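Local coordinates for trichothecene 3-O-acetyltransferase (Gibberella zeae, PDB 2RKV), which transfers an acetyl group from acetyl-coenzyme A to the 3-hydroxyl of trichothecene mycotoxins such as T-2 toxin and deoxynivalenol, at residues T21-L26 against S378-V383; A109-N114 against P397-R402; W231-F236 against Y413-K418. All coordinates share one frame; numbering follows the deposited sequence. Where two conformers were deposited one is given.

In the fold
The three contacts cluster tightly, their centres 9 to 11 Å apart, where the two halves of the BAHD fold meet beside the bound coenzyme A and toxin. Along the chain all three first segments, 21-26, 109-114 and 231-236, precede the second segments, 378-383, 397-402 and 413-418, so every pair crosses. Interactions 1 and 2 share the five-stranded sheet, in which strand 399-401 lies beside strand 20-28 and Leu26 O meets Glu398 N at 2.7 Å. Interactions 1 and 3 share the seven-stranded sheet through neighbouring strands 375-379 and 411-414. The chain thus leaves that sheet, lends a strand to the other, and returns, tying both sheets together, with interactions 1 and 3 reaching the ligand pockets.

Interaction 1: residues T21-L26 against S378-V383; sequences TQISLL and SSWAKV. With COA (coenzyme A), chain B.
Trp380 turns its CG anti to its own carbonyl carbon (chi1 -59°), while Thr21 sets CG2 anti to its backbone N and OG1 beside it (chi1 -57°); these torsions point the indole and the threonine methyl at each other from opposite directions. The contact spans the interface between the two halves of the BAHD acyltransferase fold, from strand 20-28 of one sheet to the end of strand 375-379 of the other. Their backbones stay well apart, Ile23 CA lying 10.3 Å from Trp380 CA, and the long, flat indole of Trp380 spans the gap. Its six-membered ring does the touching: Trp380 CZ2 rests 3.7 Å from Thr21 CG2, and Trp380 CH2 lies 3.9 Å from Gln22 O. Ile23 CD1 comes obliquely to Trp380 CZ3, though Ile23 was modelled in two conformers and this touch is less certain. Met161 of helix 161-176 also packs on Thr21, Ile23 and Trp380, adding an apolar neighbour.

Beyond Trp380 a type I turn runs to Val383. Ser379 suits the turn's entrance because its OG accepts from Ala381 N, an ST turn, and also bonds to Asp262, a residue of the coenzyme A pocket. At the cofactor, N4P of the pantetheine arm lies near the indole plane at its edge, 3.9 Å from Trp380 CD1, and donates to Ser379 O at 3.1 Å.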
loop_
_atom_site.group_PDB
_atom_site.type_symbol
_atom_site.label_atom_id
_atom_site.label_comp_id
_atom_site.label_asym_id
_atom_site.label_seq_id
_atom_site.Cartn_x
_atom_site.Cartn_y
_atom_site.Cartn_z
ATOM N N THR A 21 -0.511 7.051 -2.249
ATOM C CA THR A 21 -0.988 6.067 -1.275
ATOM C C THR A 21 -1.671 6.781 -0.116
ATOM O O THR A 21 -1.060 7.648 0.516
ATOM C CB THR A 21 0.169 5.222 -0.701
ATOM O OG1 THR A 21 0.869 4.575 -1.773
ATOM C CG2 THR A 21 -0.360 4.172 0.290
ATOM N N GLN A 22 -2.922 6.411 0.167
ATOM C CA GLN A 22 -3.686 7.014 1.265
ATOM C C GLN A 22 -3.901 6.025 2.403
ATOM O O GLN A 22 -4.092 4.834 2.178
ATOM C CB GLN A 22 -5.067 7.486 0.792
ATOM C CG GLN A 22 -5.066 8.341 -0.469
ATOM C CD GLN A 22 -6.418 8.336 -1.149
ATOM O OE1 GLN A 22 -7.154 7.343 -1.082
ATOM N NE2 GLN A 22 -6.751 9.433 -1.824
ATOM N N ILE A 23 -3.889 6.530 3.632
ATOM C CA ILE A 23 -4.296 5.740 4.787
ATOM C C ILE A 23 -4.985 6.689 5.763
ATOM O O ILE A 23 -4.570 7.851 5.900
ATOM C CB ILE A 23 -3.090 4.983 5.437
ATOM C CG1 ILE A 23 -3.545 3.960 6.492
ATOM C CG2 ILE A 23 -2.043 5.980 5.991
ATOM C CD1 ILE A 23 -4.230 2.714 5.922
ATOM N N SER A 24 -6.050 6.204 6.402
ATOM C CA SER A 24 -6.791 6.984 7.385
ATOM C C SER A 24 -6.760 6.329 8.751
ATOM O O SER A 24 -6.897 5.103 8.867
ATOM C CB SER A 24 -8.254 7.186 6.951
ATOM O OG SER A 24 -8.325 7.854 5.698
ATOM N N LEU A 25 -6.591 7.168 9.776
ATOM C CA LEU A 25 -6.620 6.759 11.168
ATOM C C LEU A 25 -7.801 7.469 11.834
ATOM O O LEU A 25 -7.928 8.689 11.744
ATOM C CB LEU A 25 -5.293 7.132 11.860
ATOM C CG LEU A 25 -4.038 6.289 11.549
ATOM C CD1 LEU A 25 -3.647 6.299 10.084
ATOM C CD2 LEU A 25 -2.843 6.725 12.418
ATOM N N LEU A 26 -8.667 6.685 12.468
ATOM C CA LEU A 26 -9.841 7.199 13.168
ATOM C C LEU A 26 -9.598 7.198 14.671
ATOM O O LEU A 26 -9.173 6.191 15.235
ATOM C CB LEU A 26 -11.076 6.340 12.839
ATOM C CG LEU A 26 -12.354 6.627 13.639
ATOM C CD1 LEU A 26 -12.969 7.964 13.203
ATOM C CD2 LEU A 26 -13.356 5.485 13.470
ATOM N N SER A 378 -1.187 -6.065 -1.997
ATOM C CA SER A 378 -0.158 -5.467 -1.146
ATOM C C SER A 378 -0.569 -5.519 0.309
ATOM O O SER A 378 -1.580 -4.934 0.702
ATOM C CB SER A 378 0.150 -4.026 -1.548
ATOM O OG SER A 378 1.174 -3.491 -0.714
ATOM N N SER A 379 0.230 -6.217 1.112
ATOM C CA SER A 379 -0.046 -6.339 2.528
ATOM C C SER A 379 0.626 -5.246 3.347
ATOM O O SER A 379 1.859 -5.122 3.354
ATOM C CB SER A 379 0.411 -7.693 3.048
ATOM O OG SER A 379 0.263 -7.748 4.453
ATOM N N TRP A 380 -0.197 -4.480 4.050
ATOM C CA TRP A 380 0.294 -3.484 4.998
ATOM C C TRP A 380 0.204 -4.005 6.426
ATOM O O TRP A 380 0.306 -3.234 7.388
ATOM C CB TRP A 380 -0.511 -2.184 4.858
ATOM C CG TRP A 380 -0.451 -1.564 3.493
ATOM C CD1 TRP A 380 0.474 -1.808 2.508
ATOM C CD2 TRP A 380 -1.331 -0.560 2.978
ATOM N NE1 TRP A 380 0.207 -1.023 1.406
ATOM C CE2 TRP A 380 -0.892 -0.246 1.671
ATOM C CE3 TRP A 380 -2.452 0.108 3.495
ATOM C CZ2 TRP A 380 -1.539 0.705 0.867
ATOM C CZ3 TRP A 380 -3.096 1.062 2.696
ATOM C CH2 TRP A 380 -2.633 1.348 1.397
ATOM N N ALA A 381 0.035 -5.322 6.564
ATOM C CA ALA A 381 -0.264 -5.937 7.860
ATOM C C ALA A 381 0.735 -5.589 8.964
ATOM O O ALA A 381 0.348 -5.431 10.122
ATOM C CB ALA A 381 -0.384 -7.455 7.724
ATOM N N LYS A 382 2.004 -5.478 8.581
ATOM C CA LYS A 382 3.103 -5.352 9.541
ATOM C C LYS A 382 3.518 -3.911 9.828
ATOM O O LYS A 382 4.458 -3.690 10.588
ATOM C CB LYS A 382 4.317 -6.157 9.060
ATOM N N VAL A 383 2.855 -2.934 9.212
ATOM C CA VAL A 383 3.217 -1.535 9.493
ATOM C C VAL A 383 2.666 -1.092 10.849
ATOM O O VAL A 383 1.746 -1.718 11.396
ATOM C CB VAL A 383 2.881 -0.554 8.334
ATOM C CG1 VAL A 383 3.547 -1.018 7.038
ATOM C CG2 VAL A 383 1.396 -0.380 8.150
HETATM N N1A COA B . 9.440 -21.715 11.885
HETATM C C2A COA B . 8.106 -21.407 11.719
HETATM N N3A COA B . 7.729 -20.154 11.277
HETATM C C4A COA B . 8.689 -19.231 11.006
HETATM C C5A COA B . 10.045 -19.527 11.163
HETATM C C6A COA B . 10.428 -20.789 11.612
HETATM N N6A COA B . 11.683 -20.998 12.019
HETATM N N7A COA B . 10.762 -18.428 10.817
HETATM C C8A COA B . 9.897 -17.452 10.449
HETATM N N9A COA B . 8.615 -17.937 10.561
HETATM C C1B COA B . 7.365 -17.206 10.311
HETATM C C2B COA B . 7.135 -16.206 11.425
HETATM O O2B COA B . 6.601 -16.823 12.561
HETATM C C3B COA B . 6.169 -15.258 10.756
HETATM O O3B COA B . 4.920 -15.872 10.661
HETATM P P3B COA B . 3.677 -15.342 11.501
HETATM O O7A COA B . 3.473 -13.881 11.159
HETATM O O8A COA B . 4.038 -15.535 12.951
HETATM O O9A COA B . 2.484 -16.179 11.134
HETATM C C4B COA B . 6.644 -15.248 9.329
HETATM O O4B COA B . 7.418 -16.423 9.131
HETATM C C5B COA B . 7.445 -14.002 9.040
HETATM O O5B COA B . 7.560 -14.080 7.655
HETATM P P1A COA B . 7.919 -12.794 6.791
HETATM O O1A COA B . 9.015 -11.979 7.474
HETATM O O2A COA B . 8.269 -13.237 5.389
HETATM O O3A COA B . 6.646 -11.832 6.881
HETATM P P2A COA B . 5.137 -12.172 6.501
HETATM O O4A COA B . 4.262 -11.725 7.649
HETATM O O5A COA B . 4.936 -13.589 6.043
HETATM O O6A COA B . 4.885 -11.214 5.253
HETATM C CBP COA B . 5.424 -10.169 3.189
HETATM C CCP COA B . 5.463 -11.471 3.986
HETATM C CDP COA B . 3.971 -9.715 3.033
HETATM C CEP COA B . 5.983 -10.420 1.790
HETATM C CAP COA B . 6.257 -9.137 3.964
HETATM O OAP COA B . 7.599 -9.561 4.097
HETATM C C9P COA B . 6.269 -7.805 3.289
HETATM O O9P COA B . 7.259 -7.539 2.338
HETATM N N8P COA B . 5.316 -6.962 3.661
HETATM C C7P COA B . 5.158 -5.653 3.076
HETATM C C6P COA B . 4.495 -5.757 1.711
HETATM C C5P COA B . 4.344 -4.352 1.211
HETATM O O5P COA B . 5.318 -3.572 1.251
HETATM N N4P COA B . 3.143 -4.021 0.752
#

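Interaction 2: residues A109-N114 against P397-R402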
loop_
_atom_site.group_PDB
_atom_site.type_symbol
_atom_site.label_atom_id
_atom_site.label_comp_id
_atom_site.label_asym_id
_atom_site.label_seq_id
_atom_site.Cartn_x
_atom_site.Cartn_y
_atom_site.Cartn_z
ATOM N N ALA A 109 -16.440 2.291 2.355
ATOM C CA ALA A 109 -17.347 3.283 1.776
ATOM C C ALA A 109 -17.490 4.544 2.639
ATOM O O ALA A 109 -17.845 5.607 2.121
ATOM C CB ALA A 109 -18.720 2.653 1.501
ATOM N N MET A 110 -17.232 4.422 3.941
ATOM C CA MET A 110 -17.298 5.579 4.849
ATOM C C MET A 110 -15.993 6.381 4.921
ATOM O O MET A 110 -15.918 7.388 5.636
ATOM C CB MET A 110 -17.744 5.153 6.250
ATOM C CG MET A 110 -19.244 4.859 6.351
ATOM S SD MET A 110 -19.709 4.341 8.003
ATOM C CE MET A 110 -21.420 3.894 7.707
ATOM N N PHE A 111 -14.979 5.924 4.187
ATOM C CA PHE A 111 -13.720 6.658 4.046
ATOM C C PHE A 111 -13.589 7.091 2.588
ATOM O O PHE A 111 -12.731 6.603 1.847
ATOM C CB PHE A 111 -12.515 5.789 4.461
ATOM C CG PHE A 111 -12.497 5.397 5.906
ATOM C CD1 PHE A 111 -11.774 6.148 6.839
ATOM C CD2 PHE A 111 -13.186 4.264 6.345
ATOM C CE1 PHE A 111 -11.739 5.776 8.189
ATOM C CE2 PHE A 111 -13.164 3.887 7.687
ATOM C CZ PHE A 111 -12.435 4.639 8.614
ATOM N N ASP A 112 -14.459 8.004 2.171
ATOM C CA ASP A 112 -14.498 8.444 0.787
ATOM C C ASP A 112 -13.328 9.398 0.537
ATOM O O ASP A 112 -13.256 10.452 1.160
ATOM C CB ASP A 112 -15.846 9.132 0.524
ATOM C CG ASP A 112 -16.033 9.555 -0.928
ATOM O OD1 ASP A 112 -15.055 9.594 -1.698
ATOM O OD2 ASP A 112 -17.196 9.857 -1.295
ATOM N N GLU A 113 -12.412 9.027 -0.360
ATOM C CA GLU A 113 -11.206 9.841 -0.586
ATOM C C GLU A 113 -11.563 11.273 -0.989
ATOM O O GLU A 113 -10.805 12.193 -0.725
ATOM C CB GLU A 113 -10.282 9.233 -1.645
ATOM C CG GLU A 113 -10.898 9.187 -3.049
ATOM C CD GLU A 113 -9.895 8.902 -4.147
ATOM O OE1 GLU A 113 -8.676 8.788 -3.854
ATOM O OE2 GLU A 113 -10.326 8.786 -5.322
ATOM N N ASN A 114 -12.714 11.453 -1.633
ATOM C CA ASN A 114 -13.120 12.789 -2.068
ATOM C C ASN A 114 -13.518 13.694 -0.905
ATOM O O ASN A 114 -13.462 14.925 -1.018
ATOM C CB ASN A 114 -14.234 12.685 -3.114
ATOM C CG ASN A 114 -13.803 11.892 -4.335
ATOM O OD1 ASN A 114 -14.440 10.901 -4.698
ATOM N ND2 ASN A 114 -12.706 12.299 -4.952
ATOM N N PRO A 397 -5.366 4.833 17.597
ATOM C CA PRO A 397 -6.438 4.741 16.605
ATOM C C PRO A 397 -7.462 3.675 16.966
ATOM O O PRO A 397 -7.093 2.599 17.452
ATOM C CB PRO A 397 -5.698 4.312 15.335
ATOM C CG PRO A 397 -4.342 4.908 15.487
ATOM C CD PRO A 397 -4.036 4.715 16.960
ATOM N N GLU A 398 -8.734 3.992 16.740
ATOM C CA GLU A 398 -9.824 3.039 16.903
ATOM C C GLU A 398 -9.867 2.079 15.715
ATOM O O GLU A 398 -10.223 0.898 15.863
ATOM C CB GLU A 398 -11.147 3.797 17.058
ATOM C CG GLU A 398 -12.367 2.919 17.154
ATOM C CD GLU A 398 -13.582 3.676 17.663
ATOM O OE1 GLU A 398 -13.429 4.526 18.567
ATOM O OE2 GLU A 398 -14.690 3.414 17.158
ATOM N N THR A 399 -9.503 2.600 14.542
ATOM C CA THR A 399 -9.284 1.792 13.348
ATOM C C THR A 399 -8.286 2.475 12.412
ATOM O O THR A 399 -8.025 3.678 12.529
ATOM C CB THR A 399 -10.600 1.449 12.583
ATOM O OG1 THR A 399 -10.350 0.377 11.656
ATOM C CG2 THR A 399 -11.151 2.668 11.813
ATOM N N VAL A 400 -7.738 1.687 11.488
ATOM C CA VAL A 400 -6.786 2.162 10.490
ATOM C C VAL A 400 -7.234 1.566 9.163
ATOM O O VAL A 400 -7.139 0.356 8.960
ATOM C CB VAL A 400 -5.345 1.699 10.805
ATOM C CG1 VAL A 400 -4.377 2.203 9.745
ATOM C CG2 VAL A 400 -4.926 2.156 12.212
ATOM N N ARG A 401 -7.754 2.410 8.281
ATOM C CA ARG A 401 -8.390 1.953 7.043
ATOM C C ARG A 401 -7.944 2.752 5.824
ATOM O O ARG A 401 -7.714 3.966 5.908
ATOM C CB ARG A 401 -9.923 2.058 7.146
ATOM C CG ARG A 401 -10.571 1.335 8.327
ATOM C CD ARG A 401 -10.413 -0.189 8.233
ATOM N NE ARG A 401 -11.667 -0.865 8.567
ATOM C CZ ARG A 401 -11.769 -2.008 9.241
ATOM N NH1 ARG A 401 -10.690 -2.625 9.718
ATOM N NH2 ARG A 401 -12.973 -2.531 9.457
ATOM N N ARG A 402 -7.826 2.065 4.689
ATOM C CA ARG A 402 -7.558 2.734 3.432
ATOM C C ARG A 402 -8.833 3.364 2.869
ATOM O O ARG A 402 -9.872 2.686 2.772
ATOM C CB ARG A 402 -6.983 1.765 2.396
ATOM C CG ARG A 402 -6.218 2.518 1.335
ATOM C CD ARG A 402 -6.312 1.953 -0.077
ATOM N NE ARG A 402 -5.433 2.747 -0.940
ATOM C CZ ARG A 402 -5.725 3.970 -1.395
ATOM N NH1 ARG A 402 -6.895 4.539 -1.112
ATOM N NH2 ARG A 402 -4.843 4.630 -2.137
#
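The backbones come nearest where Phe111 CA stands 7.3 Å from Arg402 CA, the loop around Phe111 passing the end of strand 399-401. That strand forms an edge of the five-stranded sheet of the BAHD fold, so the contact joins the link between helices 98-104 and 113-116 to a strand from much later in the chain.

Phenylalanine suits this place because its broad ring can lie against aliphatic carbons. Arg401 provides them: its CB sits over one face of the Phe111 ring, 3.9 Å from the centroid and 17° off the normal, a CH-pi contact displaced toward the rim. Next along the side chain, Arg401 CG lies 3.7 Å from Phe111 CE2. The arginine then bends at chi2 (-66°) and chi3, which carries the guanidinium away from the ring, its plane 60° from that of the phenyl. There its NE donates to Tyr106 O, so the charged end is held by a carbonyl while the methylenes pack. Thr399 adds its methyl obliquely, CG2 4.0 Å from Phe111 CZ.

Farther along, Glu113 and Arg402 have opposite charges without direct contact, Glu113 OE1 being 5.4 Å from Arg402 NH1. Gln22 bridges them, its NE2 donating to the glutamate and its OE1 accepting from the arginine. Helix 113-116 begins with Asp112 as N-cap: Asn114 N bonds to Asp112 OD1 at 3.0 Å, approaching from above the carboxylate plane.

Interaction 3: residues W231-F236 against Y413-K418; sequences WAFFTF and YFMPKK. With ZBA (12,13-Epoxytrichothec-9-ene-3,4,8,15-tetrol-4,15-diacetate-8-isovalerate), chain D.
Trp231 and Tyr413 touch although their strands are not neighbours: in the seven-stranded mixed sheet of this BAHD enzyme, strand 423-430 runs between strands 229-236 and 411-414. Large side chains make the reach possible, since even the nearest alpha carbons, Phe233 CA and Tyr413 CA, are 9.2 Å apart. Trp231 extends its indole over the intervening strand until CH2, at the outer corner of the six-membered ring, lies 3.8 Å from Tyr413 CE1. It meets the tyrosine at the ring edge, near the phenol plane. The polar end of the indole is satisfied by NE1 donating to Glu406 O, a bond that helps fix the rotation of the ring.

A second aromatic reach follows the same course. Phe233 directs CE2 to Met415 SD at 4.4 Å, an oblique Met-aromatic contact with the sulfur 5.2 Å from the ring centroid and 49° off its normal. Methionine suits the spot: its flexible, polarisable thioether, bent at chi2 (-56°), places the sulfur beside the ring.

Tyr413 thus has a protein side and a ligand side. While CE1 packs on the tryptophan, its hydroxyl faces the T-2 toxin, whose 3-hydroxyl, O16, is carried two carbons from the pyran ether oxygen O10. Tyr413 OH donates to that ether, O10 of the toxin, at 2.9 Å.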
loop_
_atom_site.group_PDB
_atom_site.type_symbol
_atom_site.label_atom_id
_atom_site.label_comp_id
_atom_site.label_asym_id
_atom_site.label_seq_id
_atom_site.Cartn_x
_atom_site.Cartn_y
_atom_site.Cartn_z
ATOM N N TRP A 231 -15.315 -1.921 -4.434
ATOM C CA TRP A 231 -14.400 -2.159 -3.314
ATOM C C TRP A 231 -15.203 -2.642 -2.105
ATOM O O TRP A 231 -16.326 -2.189 -1.876
ATOM C CB TRP A 231 -13.705 -0.849 -2.920
ATOM C CG TRP A 231 -12.488 -0.493 -3.717
ATOM C CD1 TRP A 231 -12.375 0.492 -4.657
ATOM C CD2 TRP A 231 -11.197 -1.107 -3.616
ATOM N NE1 TRP A 231 -11.098 0.517 -5.162
ATOM C CE2 TRP A 231 -10.348 -0.447 -4.532
ATOM C CE3 TRP A 231 -10.672 -2.148 -2.829
ATOM C CZ2 TRP A 231 -9.003 -0.804 -4.701
ATOM C CZ3 TRP A 231 -9.332 -2.509 -2.998
ATOM C CH2 TRP A 231 -8.515 -1.834 -3.931
ATOM N N ALA A 232 -14.614 -3.528 -1.307
ATOM C CA ALA A 232 -15.193 -3.916 -0.029
ATOM C C ALA A 232 -14.120 -4.377 0.946
ATOM O O ALA A 232 -13.144 -5.030 0.545
ATOM C CB ALA A 232 -16.232 -5.025 -0.211
ATOM N N PHE A 233 -14.306 -4.069 2.222
ATOM C CA PHE A 233 -13.515 -4.646 3.261
ATOM C C PHE A 233 -14.197 -5.921 3.715
ATOM O O PHE A 233 -15.392 -5.994 3.794
ATOM C CB PHE A 233 -13.478 -3.771 4.506
ATOM C CG PHE A 233 -12.593 -2.525 4.417
ATOM C CD1 PHE A 233 -12.883 -1.435 5.183
ATOM C CD2 PHE A 233 -11.510 -2.451 3.581
ATOM C CE1 PHE A 233 -12.136 -0.312 5.129
ATOM C CE2 PHE A 233 -10.756 -1.336 3.551
ATOM C CZ PHE A 233 -11.074 -0.270 4.309
ATOM N N PHE A 234 -13.344 -6.873 4.056
ATOM C CA PHE A 234 -13.718 -8.115 4.728
ATOM C C PHE A 234 -12.844 -8.298 5.956
ATOM O O PHE A 234 -11.678 -8.119 5.864
ATOM C CB PHE A 234 -13.484 -9.307 3.787
ATOM C CG PHE A 234 -14.355 -9.297 2.567
ATOM C CD1 PHE A 234 -13.967 -8.693 1.409
ATOM C CD2 PHE A 234 -15.561 -9.946 2.579
ATOM C CE1 PHE A 234 -14.766 -8.710 0.334
ATOM C CE2 PHE A 234 -16.365 -9.964 1.482
ATOM C CZ PHE A 234 -16.002 -9.332 0.386
ATOM N N THR A 235 -13.367 -8.649 7.085
ATOM C CA THR A 235 -12.565 -8.886 8.276
ATOM C C THR A 235 -12.406 -10.381 8.545
ATOM O O THR A 235 -13.240 -11.139 8.196
ATOM C CB THR A 235 -13.193 -8.193 9.499
ATOM O OG1 THR A 235 -14.501 -8.726 9.734
ATOM C CG2 THR A 235 -13.461 -6.726 9.201
ATOM N N PHE A 236 -11.277 -10.668 9.114
ATOM C CA PHE A 236 -10.918 -11.997 9.525
ATOM C C PHE A 236 -10.504 -11.933 10.984
ATOM O O PHE A 236 -9.586 -11.283 11.332
ATOM C CB PHE A 236 -9.760 -12.554 8.656
ATOM C CG PHE A 236 -10.103 -12.703 7.198
ATOM C CD1 PHE A 236 -10.075 -11.637 6.347
ATOM C CD2 PHE A 236 -10.455 -13.902 6.691
ATOM C CE1 PHE A 236 -10.393 -11.777 5.057
ATOM C CE2 PHE A 236 -10.787 -14.024 5.391
ATOM C CZ PHE A 236 -10.757 -12.961 4.583
ATOM N N TYR A 413 -5.639 -5.070 -0.812
ATOM C CA TYR A 413 -4.755 -4.690 0.299
ATOM C C TYR A 413 -5.090 -5.443 1.578
ATOM O O TYR A 413 -6.251 -5.809 1.812
ATOM C CB TYR A 413 -4.866 -3.187 0.599
ATOM C CG TYR A 413 -4.486 -2.317 -0.571
ATOM C CD1 TYR A 413 -5.457 -1.829 -1.448
ATOM C CD2 TYR A 413 -3.152 -1.993 -0.813
ATOM C CE1 TYR A 413 -5.103 -1.039 -2.549
ATOM C CE2 TYR A 413 -2.789 -1.207 -1.905
ATOM C CZ TYR A 413 -3.771 -0.728 -2.767
ATOM O OH TYR A 413 -3.400 0.046 -3.851
ATOM N N PHE A 414 -4.074 -5.673 2.412
ATOM C CA PHE A 414 -4.319 -5.982 3.824
ATOM C C PHE A 414 -4.017 -4.718 4.619
ATOM O O PHE A 414 -2.967 -4.093 4.428
ATOM C CB PHE A 414 -3.420 -7.100 4.367
ATOM C CG PHE A 414 -3.616 -8.450 3.708
ATOM C CD1 PHE A 414 -4.740 -8.728 2.940
ATOM C CD2 PHE A 414 -2.661 -9.450 3.889
ATOM C CE1 PHE A 414 -4.908 -9.988 2.355
ATOM C CE2 PHE A 414 -2.818 -10.709 3.292
ATOM C CZ PHE A 414 -3.942 -10.968 2.522
ATOM N N MET A 415 -4.930 -4.352 5.512
ATOM C CA MET A 415 -4.695 -3.226 6.416
ATOM C C MET A 415 -3.637 -3.577 7.457
ATOM O O MET A 415 -3.325 -4.757 7.653
ATOM C CB MET A 415 -6.003 -2.845 7.118
ATOM C CG MET A 415 -7.127 -2.392 6.167
ATOM S SD MET A 415 -6.644 -1.003 5.102
ATOM C CE MET A 415 -6.189 -1.848 3.588
ATOM N N PRO A 416 -3.057 -2.557 8.119
ATOM C CA PRO A 416 -2.231 -2.881 9.280
ATOM C C PRO A 416 -3.040 -3.740 10.263
ATOM O O PRO A 416 -4.202 -3.445 10.540
ATOM C CB PRO A 416 -1.875 -1.502 9.861
ATOM C CG PRO A 416 -1.974 -0.569 8.683
ATOM C CD PRO A 416 -3.102 -1.107 7.842
ATOM N N LYS A 417 -2.435 -4.830 10.725
ATOM C CA LYS A 417 -3.087 -5.784 11.611
ATOM C C LYS A 417 -3.547 -5.087 12.898
ATOM O O LYS A 417 -2.774 -4.348 13.511
ATOM C CB LYS A 417 -2.097 -6.913 11.937
ATOM C CG LYS A 417 -2.680 -8.086 12.687
ATOM C CD LYS A 417 -1.565 -8.997 13.231
ATOM C CE LYS A 417 -1.094 -8.543 14.618
ATOM N NZ LYS A 417 0.001 -7.536 14.540
ATOM N N LYS A 418 -4.800 -5.308 13.298
ATOM C CA LYS A 418 -5.287 -4.804 14.584
ATOM C C LYS A 418 -4.453 -5.487 15.671
ATOM O O LYS A 418 -4.087 -6.655 15.513
ATOM C CB LYS A 418 -6.785 -5.087 14.747
ATOM C CG LYS A 418 -7.452 -4.387 15.933
ATOM C CD LYS A 418 -8.960 -4.559 15.934
ATOM C CE LYS A 418 -9.587 -3.791 17.101
ATOM N NZ LYS A 418 -11.035 -4.097 17.263
HETATM O O18 ZBA D . -2.848 -0.814 -10.236
HETATM C C44 ZBA D . -2.347 0.236 -10.217
HETATM C C45 ZBA D . -2.192 1.156 -11.374
HETATM C C46 ZBA D . -3.138 2.263 -11.311
HETATM C C48 ZBA D . -4.493 1.772 -11.298
HETATM C C47 ZBA D . -3.167 3.213 -12.469
HETATM O O17 ZBA D . -1.868 0.753 -9.081
HETATM C C31 ZBA D . -2.114 0.128 -7.813
HETATM C C30 ZBA D . -1.120 -0.944 -7.514
HETATM C C32 ZBA D . -2.154 1.235 -6.828
HETATM C C39 ZBA D . -3.266 2.233 -7.062
HETATM C C33 ZBA D . -1.277 1.338 -5.878
HETATM C C34 ZBA D . -0.175 0.376 -5.644
HETATM O O10 ZBA D . -0.665 -0.487 -4.599
HETATM C C29 ZBA D . 0.188 -0.486 -6.868
HETATM C C38 ZBA D . 0.965 0.384 -7.850
HETATM O O12 ZBA D . 0.794 -0.091 -9.176
HETATM C C40 ZBA D . 1.787 -0.073 -10.050
HETATM C C41 ZBA D . 1.319 -0.611 -11.382
HETATM O O13 ZBA D . 2.856 0.264 -9.866
HETATM C C28 ZBA D . 1.086 -1.706 -6.397
HETATM C C37 ZBA D . 1.648 -2.554 -7.555
HETATM C C35 ZBA D . 0.247 -2.511 -5.412
HETATM C C25 ZBA D . 0.138 -1.580 -4.261
HETATM C C36 ZBA D . -0.480 -3.731 -5.622
HETATM O O11 ZBA D . 0.817 -3.785 -5.079
HETATM C C27 ZBA D . 2.198 -1.199 -5.419
HETATM C C26 ZBA D . 1.568 -1.203 -4.038
HETATM O O16 ZBA D . 1.706 0.017 -3.367
HETATM O O14 ZBA D . 3.215 -2.206 -5.437
HETATM C C42 ZBA D . 4.506 -2.024 -5.186
HETATM O O15 ZBA D . 5.295 -2.912 -5.219
HETATM C C43 ZBA D . 4.787 -0.659 -4.827
#